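Long-range contact in probable amidase (Thermus thermophilus, PDB 2DC0), which belongs to the amidase family, whose members share a core of one large mixed beta-sheet flanked by helices: residues A[278-290]-A[378-390]. Numbering follows the deposited sequence.
Sequences LEGVYEVYTRLVR and REAFITLTLPFSL
A helix-on-helix packing unit of the amidase fold centres on Y282 of helix 281-290, whose ring is a knob in the hole made by R378, E379, I382 and L386. With its CG anti to the backbone N (chi1 177°), the Y282 side chain reaches over to helix 378-382. E379 CG lies over the centre of one face of the Y282 ring, 4.0 Å from the centroid, a CH-pi contact; T286 OG1 covers the opposite face, and I382 CG2 meets the edge at Y282 CE1 (3.4 Å). R378 returns the fit, its extended chain reaching among Y282, Y285, T286 and R290. R378 NH1 donates to T286 OG1 (3.2 Å, 154° at the hydrogen), which lies in the guanidinium plane, and weakly to Y282 OH. R290 NH2 stands over a face of the R378 guanidinium, 3.9 Å from R378 NH1, two like charges close together. Helix 386-390 passes 281-290 at 51°, with axes 10.3 Å apart, and here the contact turns apolar. L386 CB sits over a face of the Y285 ring, while L386 CD1 touches V281 CG2 at 3.6 Å. L390 CD2 reaches the same V281 methyl, and L278 CD1 meets P387 CB. Helix 324-345 covers L278 and V281 through L337.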
loop_
_atom_site.group_PDB
_atom_site.type_symbol
_atom_site.label_atom_id
_atom_site.label_comp_id
_atom_site.label_asym_id
_atom_site.label_seq_id
_atom_site.Cartn_x
_atom_site.Cartn_y
_atom_site.Cartn_z
ATOM N N LEU A 278 7.523 -6.442 11.311
ATOM C CA LEU A 278 7.671 -5.026 11.000
ATOM C C LEU A 278 9.000 -4.491 11.513
ATOM O O LEU A 278 9.064 -3.401 12.083
ATOM C CB LEU A 278 6.517 -4.228 11.624
ATOM C CG LEU A 278 5.110 -4.608 11.141
ATOM C CD1 LEU A 278 4.064 -3.744 11.846
ATOM C CD2 LEU A 278 5.027 -4.420 9.633
ATOM N N GLU A 279 10.067 -5.255 11.316
ATOM C CA GLU A 279 11.374 -4.813 11.784
ATOM C C GLU A 279 11.796 -3.529 11.086
ATOM O O GLU A 279 11.669 -3.400 9.867
ATOM C CB GLU A 279 12.421 -5.905 11.557
ATOM C CG GLU A 279 12.036 -7.234 12.192
ATOM C CD GLU A 279 13.189 -8.213 12.243
ATOM O OE1 GLU A 279 13.800 -8.474 11.182
ATOM O OE2 GLU A 279 13.480 -8.726 13.346
ATOM N N GLY A 280 12.284 -2.583 11.881
ATOM C CA GLY A 280 12.733 -1.303 11.362
ATOM C C GLY A 280 11.625 -0.331 10.990
ATOM O O GLY A 280 11.899 0.736 10.446
ATOM N N VAL A 281 10.378 -0.673 11.301
ATOM C CA VAL A 281 9.254 0.185 10.942
ATOM C C VAL A 281 9.322 1.568 11.582
ATOM O O VAL A 281 8.893 2.556 10.988
ATOM C CB VAL A 281 7.896 -0.483 11.299
ATOM C CG1 VAL A 281 7.706 -0.542 12.817
ATOM C CG2 VAL A 281 6.756 0.285 10.641
ATOM N N TYR A 282 9.852 1.635 12.796
ATOM C CA TYR A 282 9.986 2.906 13.490
ATOM C C TYR A 282 10.851 3.878 12.671
ATOM O O TYR A 282 10.444 5.015 12.409
ATOM C CB TYR A 282 10.618 2.676 14.862
ATOM C CG TYR A 282 10.858 3.943 15.629
ATOM C CD1 TYR A 282 9.798 4.652 16.187
ATOM C CD2 TYR A 282 12.151 4.438 15.798
ATOM C CE1 TYR A 282 10.019 5.819 16.898
ATOM C CE2 TYR A 282 12.384 5.607 16.505
ATOM C CZ TYR A 282 11.313 6.290 17.056
ATOM O OH TYR A 282 11.539 7.435 17.785
ATOM N N GLU A 283 12.036 3.421 12.266
ATOM C CA GLU A 283 12.967 4.234 11.475
ATOM C C GLU A 283 12.371 4.623 10.118
ATOM O O GLU A 283 12.499 5.769 9.693
ATOM C CB GLU A 283 14.276 3.479 11.214
ATOM C CG GLU A 283 15.003 2.926 12.423
ATOM C CD GLU A 283 16.148 1.986 12.017
ATOM O OE1 GLU A 283 17.130 2.465 11.395
ATOM O OE2 GLU A 283 16.058 0.765 12.304
ATOM N N VAL A 284 11.738 3.663 9.442
ATOM C CA VAL A 284 11.131 3.913 8.137
ATOM C C VAL A 284 10.116 5.046 8.237
ATOM O O VAL A 284 10.158 6.008 7.466
ATOM C CB VAL A 284 10.409 2.647 7.584
ATOM C CG1 VAL A 284 9.647 2.990 6.307
ATOM C CG2 VAL A 284 11.424 1.547 7.295
ATOM N N TYR A 285 9.208 4.921 9.198
ATOM C CA TYR A 285 8.172 5.922 9.428
ATOM C C TYR A 285 8.793 7.291 9.703
ATOM O O TYR A 285 8.436 8.300 9.087
ATOM C CB TYR A 285 7.302 5.516 10.629
ATOM C CG TYR A 285 6.398 6.626 11.110
ATOM C CD1 TYR A 285 5.167 6.870 10.500
ATOM C CD2 TYR A 285 6.820 7.502 12.114
ATOM C CE1 TYR A 285 4.389 7.966 10.873
ATOM C CE2 TYR A 285 6.048 8.598 12.489
ATOM C CZ TYR A 285 4.840 8.827 11.861
ATOM O OH TYR A 285 4.107 9.946 12.178
ATOM N N THR A 286 9.720 7.313 10.648
ATOM C CA THR A 286 10.381 8.550 11.034
ATOM C C THR A 286 11.025 9.295 9.865
ATOM O O THR A 286 10.780 10.486 9.672
ATOM C CB THR A 286 11.432 8.275 12.110
ATOM O OG1 THR A 286 10.785 7.713 13.255
ATOM C CG2 THR A 286 12.142 9.567 12.519
ATOM N N ARG A 287 11.835 8.594 9.079
ATOM C CA ARG A 287 12.497 9.232 7.947
ATOM C C ARG A 287 11.510 9.706 6.890
ATOM O O ARG A 287 11.621 10.820 6.384
ATOM C CB ARG A 287 13.513 8.276 7.316
ATOM C CG ARG A 287 14.553 7.788 8.302
ATOM C CD ARG A 287 15.712 7.079 7.617
ATOM N NE ARG A 287 16.710 6.651 8.597
ATOM C CZ ARG A 287 17.979 6.379 8.307
ATOM N NH1 ARG A 287 18.416 6.492 7.059
ATOM N NH2 ARG A 287 18.815 6.000 9.264
ATOM N N LEU A 288 10.536 8.864 6.563
ATOM C CA LEU A 288 9.557 9.218 5.553
ATOM C C LEU A 288 8.763 10.467 5.936
ATOM O O LEU A 288 8.646 11.397 5.144
ATOM C CB LEU A 288 8.614 8.032 5.308
ATOM C CG LEU A 288 7.797 8.103 4.015
ATOM C CD1 LEU A 288 7.292 6.719 3.617
ATOM C CD2 LEU A 288 6.644 9.068 4.219
ATOM N N VAL A 289 8.233 10.487 7.156
ATOM C CA VAL A 289 7.445 11.615 7.637
ATOM C C VAL A 289 8.272 12.892 7.821
ATOM O O VAL A 289 7.867 13.965 7.376
ATOM C CB VAL A 289 6.730 11.250 8.970
ATOM C CG1 VAL A 289 6.163 12.508 9.642
ATOM C CG2 VAL A 289 5.583 10.268 8.682
ATOM N N ARG A 290 9.423 12.791 8.479
ATOM C CA ARG A 290 10.256 13.977 8.688
ATOM C C ARG A 290 10.701 14.586 7.363
ATOM O O ARG A 290 10.774 15.809 7.236
ATOM C CB ARG A 290 11.476 13.635 9.543
ATOM C CG ARG A 290 11.109 13.351 10.991
ATOM C CD ARG A 290 12.325 13.061 11.833
ATOM N NE ARG A 290 11.985 12.946 13.244
ATOM C CZ ARG A 290 12.835 12.552 14.183
ATOM N NH1 ARG A 290 14.080 12.232 13.853
ATOM N NH2 ARG A 290 12.441 12.477 15.449
ATOM N N ARG A 378 9.157 8.965 22.907
ATOM C CA ARG A 378 8.654 8.904 21.540
ATOM C C ARG A 378 8.545 7.489 20.997
ATOM O O ARG A 378 7.476 7.075 20.555
ATOM C CB ARG A 378 9.524 9.745 20.597
ATOM C CG ARG A 378 9.065 9.688 19.135
ATOM C CD ARG A 378 9.716 10.775 18.280
ATOM N NE ARG A 378 9.172 10.798 16.925
ATOM C CZ ARG A 378 9.598 10.025 15.929
ATOM N NH1 ARG A 378 10.584 9.163 16.123
ATOM N NH2 ARG A 378 9.028 10.100 14.737
ATOM N N GLU A 379 9.646 6.746 21.034
ATOM C CA GLU A 379 9.638 5.389 20.509
ATOM C C GLU A 379 8.690 4.473 21.280
ATOM O O GLU A 379 8.070 3.590 20.696
ATOM C CB GLU A 379 11.063 4.807 20.490
ATOM C CG GLU A 379 11.149 3.398 19.897
ATOM C CD GLU A 379 12.558 3.016 19.458
ATOM O OE1 GLU A 379 13.521 3.327 20.190
ATOM O OE2 GLU A 379 12.700 2.387 18.387
ATOM N N ALA A 380 8.564 4.680 22.587
ATOM C CA ALA A 380 7.660 3.846 23.373
ATOM C C ALA A 380 6.188 4.113 23.025
ATOM O O ALA A 380 5.395 3.175 22.908
ATOM C CB ALA A 380 7.887 4.081 24.865
ATOM N N PHE A 381 5.839 5.384 22.833
ATOM C CA PHE A 381 4.458 5.791 22.551
ATOM C C PHE A 381 4.024 5.992 21.105
ATOM O O PHE A 381 2.863 6.320 20.853
ATOM C CB PHE A 381 4.136 7.079 23.303
ATOM C CG PHE A 381 3.951 6.891 24.776
ATOM C CD1 PHE A 381 2.758 6.387 25.279
ATOM C CD2 PHE A 381 4.965 7.238 25.664
ATOM C CE1 PHE A 381 2.572 6.230 26.652
ATOM C CE2 PHE A 381 4.793 7.087 27.036
ATOM C CZ PHE A 381 3.594 6.583 27.533
ATOM N N ILE A 382 4.901 5.882 20.139
ATOM C CA ILE A 382 4.528 5.983 18.735
ATOM C C ILE A 382 4.651 4.650 17.993
ATOM O O ILE A 382 3.946 4.404 17.013
ATOM C CB ILE A 382 5.380 7.079 18.029
ATOM C CG1 ILE A 382 4.613 7.668 16.852
ATOM C CG2 ILE A 382 6.706 6.501 17.560
ATOM C CD1 ILE A 382 3.435 8.513 17.256
ATOM N N THR A 383 5.528 3.778 18.481
ATOM C CA THR A 383 5.746 2.484 17.838
ATOM C C THR A 383 4.499 1.613 17.697
ATOM O O THR A 383 4.337 0.924 16.689
ATOM C CB THR A 383 6.820 1.663 18.585
ATOM O OG1 THR A 383 8.038 2.416 18.652
ATOM C CG2 THR A 383 7.095 0.356 17.855
ATOM N N LEU A 384 3.580 1.627 18.689
ATOM C CA LEU A 384 2.357 0.828 18.663
ATOM C C LEU A 384 1.328 1.298 17.635
ATOM O O LEU A 384 0.559 0.500 17.098
ATOM C CB LEU A 384 1.704 0.826 20.046
ATOM C CG LEU A 384 2.550 0.205 21.158
ATOM C CD1 LEU A 384 1.821 0.331 22.482
ATOM C CD2 LEU A 384 2.846 -1.248 20.831
ATOM N N THR A 385 1.317 2.592 17.355
ATOM C CA THR A 385 0.345 3.142 16.422
ATOM C C THR A 385 0.818 3.418 14.998
ATOM O O THR A 385 0.072 3.202 14.039
ATOM C CB THR A 385 -0.239 4.446 16.984
ATOM O OG1 THR A 385 0.831 5.308 17.399
ATOM C CG2 THR A 385 -1.133 4.153 18.185
ATOM N N LEU A 386 2.053 3.874 14.845
ATOM C CA LEU A 386 2.551 4.238 13.523
ATOM C C LEU A 386 2.431 3.252 12.352
ATOM O O LEU A 386 2.257 3.675 11.213
ATOM C CB LEU A 386 4.005 4.734 13.648
ATOM C CG LEU A 386 5.144 3.768 14.015
ATOM C CD1 LEU A 386 5.534 2.955 12.793
ATOM C CD2 LEU A 386 6.358 4.582 14.505
ATOM N N PRO A 387 2.500 1.935 12.605
ATOM C CA PRO A 387 2.396 1.001 11.475
ATOM C C PRO A 387 1.101 1.107 10.675
ATOM O O PRO A 387 1.108 1.045 9.447
ATOM C CB PRO A 387 2.521 -0.373 12.142
ATOM C CG PRO A 387 3.310 -0.085 13.393
ATOM C CD PRO A 387 2.677 1.200 13.869
ATOM N N PHE A 388 -0.008 1.285 11.380
ATOM C CA PHE A 388 -1.316 1.333 10.747
ATOM C C PHE A 388 -1.627 2.623 9.992
ATOM O O PHE A 388 -2.391 2.607 9.022
ATOM C CB PHE A 388 -2.345 0.992 11.821
ATOM C CG PHE A 388 -1.913 -0.170 12.670
ATOM C CD1 PHE A 388 -1.747 -1.432 12.096
ATOM C CD2 PHE A 388 -1.530 0.018 13.994
ATOM C CE1 PHE A 388 -1.198 -2.485 12.823
ATOM C CE2 PHE A 388 -0.976 -1.029 14.734
ATOM C CZ PHE A 388 -0.807 -2.284 14.147
ATOM N N SER A 389 -1.031 3.730 10.421
ATOM C CA SER A 389 -1.220 4.995 9.729
ATOM C C SER A 389 -0.219 4.991 8.567
ATOM O O SER A 389 -0.531 5.434 7.460
ATOM C CB SER A 389 -0.956 6.178 10.667
ATOM O OG SER A 389 0.235 5.988 11.405
ATOM N N LEU A 390 0.978 4.470 8.824
ATOM C CA LEU A 390 2.011 4.383 7.794
ATOM C C LEU A 390 1.468 3.638 6.577
ATOM O O LEU A 390 1.695 4.049 5.439
ATOM C CB LEU A 390 3.244 3.631 8.320
ATOM C CG LEU A 390 4.365 3.398 7.290
ATOM C CD1 LEU A 390 5.012 4.728 6.911
ATOM C CD2 LEU A 390 5.408 2.448 7.866
#